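Local atomic coordinates of major extracellular endoglucanase (Xanthomonas campestris pv. campestris, PDB entry 4TUF), a protein that cleaves internal beta-1,4-glucosidic linkages in cellulose, lichenin and cereal beta-D-glucans, the piece described being its catalytic TIM-barrel domain of glycosyl hydrolase family 5. Residues 232-237 / 273-278. Sequence-based numbering, arbitrary orientation.
Sequences LLAPHV and ALLLGE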
# COMPACT_ATOMS: atom_id res chain seq x y z
N LEU A 232 8.43 -8.42 -3.30
CA LEU A 232 7.66 -7.50 -4.11
C LEU A 232 7.99 -6.08 -3.66
O LEU A 232 7.79 -5.74 -2.50
CB LEU A 232 6.16 -7.79 -3.97
CG LEU A 232 5.11 -6.91 -4.65
CD1 LEU A 232 5.19 -7.00 -6.18
CD2 LEU A 232 3.72 -7.29 -4.16
N LEU A 233 8.54 -5.27 -4.56
CA LEU A 233 8.90 -3.90 -4.21
C LEU A 233 7.69 -2.99 -4.42
O LEU A 233 7.03 -3.04 -5.46
CB LEU A 233 10.09 -3.41 -5.04
CG LEU A 233 11.43 -4.14 -4.91
CD1 LEU A 233 12.40 -3.54 -5.90
CD2 LEU A 233 11.99 -4.03 -3.50
N ALA A 234 7.40 -2.16 -3.42
CA ALA A 234 6.17 -1.38 -3.44
C ALA A 234 6.34 0.05 -2.94
O ALA A 234 5.75 0.43 -1.93
CB ALA A 234 5.10 -2.10 -2.62
N PRO A 235 7.12 0.87 -3.65
CA PRO A 235 7.31 2.24 -3.18
C PRO A 235 6.04 3.07 -3.35
O PRO A 235 5.09 2.64 -4.00
CB PRO A 235 8.42 2.76 -4.09
CG PRO A 235 8.24 2.01 -5.35
CD PRO A 235 7.79 0.63 -4.95
N HIS A 236 6.04 4.26 -2.76
CA HIS A 236 4.95 5.19 -2.92
C HIS A 236 5.42 6.39 -3.72
O HIS A 236 6.61 6.72 -3.73
CB HIS A 236 4.42 5.65 -1.56
CG HIS A 236 3.86 4.55 -0.72
ND1 HIS A 236 3.17 4.78 0.46
CD2 HIS A 236 3.88 3.20 -0.88
CE1 HIS A 236 2.80 3.63 0.99
NE2 HIS A 236 3.22 2.65 0.20
N VAL A 237 4.49 7.05 -4.40
CA VAL A 237 4.79 8.31 -5.06
C VAL A 237 3.52 9.16 -5.12
O VAL A 237 2.44 8.64 -5.34
CB VAL A 237 5.37 8.08 -6.48
CG1 VAL A 237 4.49 7.13 -7.26
CG2 VAL A 237 5.54 9.40 -7.22
N ALA A 273 10.26 -7.53 -9.37
CA ALA A 273 8.82 -7.33 -9.40
C ALA A 273 8.52 -6.03 -8.68
O ALA A 273 8.95 -5.84 -7.54
CB ALA A 273 8.08 -8.49 -8.74
N LEU A 274 7.82 -5.12 -9.35
CA LEU A 274 7.57 -3.80 -8.79
C LEU A 274 6.19 -3.26 -9.15
O LEU A 274 5.69 -3.45 -10.26
CB LEU A 274 8.65 -2.83 -9.26
CG LEU A 274 8.75 -1.44 -8.61
CD1 LEU A 274 10.19 -0.97 -8.62
CD2 LEU A 274 7.86 -0.43 -9.32
N LEU A 275 5.59 -2.60 -8.18
CA LEU A 275 4.35 -1.86 -8.37
C LEU A 275 4.30 -0.73 -7.35
O LEU A 275 5.11 -0.70 -6.43
CB LEU A 275 3.13 -2.79 -8.24
CG LEU A 275 3.00 -3.74 -7.03
CD1 LEU A 275 2.74 -3.01 -5.73
CD2 LEU A 275 1.90 -4.75 -7.29
N LEU A 276 3.35 0.18 -7.49
CA LEU A 276 3.19 1.23 -6.50
C LEU A 276 2.18 0.84 -5.41
O LEU A 276 1.03 0.52 -5.70
CB LEU A 276 2.76 2.53 -7.17
CG LEU A 276 3.76 3.07 -8.18
CD1 LEU A 276 3.18 4.27 -8.91
CD2 LEU A 276 5.05 3.42 -7.48
N GLY A 277 2.61 0.88 -4.15
CA GLY A 277 1.72 0.61 -3.04
C GLY A 277 0.71 1.72 -2.84
O GLY A 277 -0.44 1.47 -2.47
N GLU A 278 1.13 2.96 -3.07
CA GLU A 278 0.24 4.11 -3.03
C GLU A 278 0.63 5.13 -4.09
O GLU A 278 1.79 5.52 -4.20
CB GLU A 278 0.27 4.78 -1.65
CG GLU A 278 -0.33 3.98 -0.52
CD GLU A 278 -0.26 4.71 0.81
OE1 GLU A 278 -0.05 5.94 0.78
OE2 GLU A 278 -0.42 4.07 1.87
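H236 and E278 meet at the catalytic end of this strand pair, the glutamate stem running over one face of the imidazole. E278 CB makes a CH-pi contact there, 3.7 Å from the ring centroid and 14° off the normal. With E278 CG anti to the carbonyl carbon (chi1 -68°) and the rest of the chain extended, the carboxylate comes to lie beside the ND1-CE1 side of the ring, on the same face as CB, its plane turned 29° from the ring's. By similarity E278 is the nucleophile; R58 makes a salt bridge to OE2 and Y238 a hydrogen bond to OE1. H236 ND1 is hydrogen-bonded to OE2 of E157, the proton donor by similarity, consistent with H236 helping to position E157. Away from the active site, V237 CG1 lies 3.6 Å from L276 CD1, and P235 crosses L276 at about a right angle. L275 points to the opposite side of its segment from L274 and L276, bringing CG to L232 CD1 and CD1 to A234 CB, each at 4.0 Å. Four backbone hydrogen bonds, from L233-A273 to V237-E278, join the segments. The contact closes the beta-alpha-beta unit around helix 257-266, whose F265 covers P235, L274 and L276; helix 288-303 packs on V237 and L276. Backbone bonds from L232 and A234 to V195 of strand 192-195, and from L276 to F310 of strand 309-311, make the pair one step in the parallel barrel.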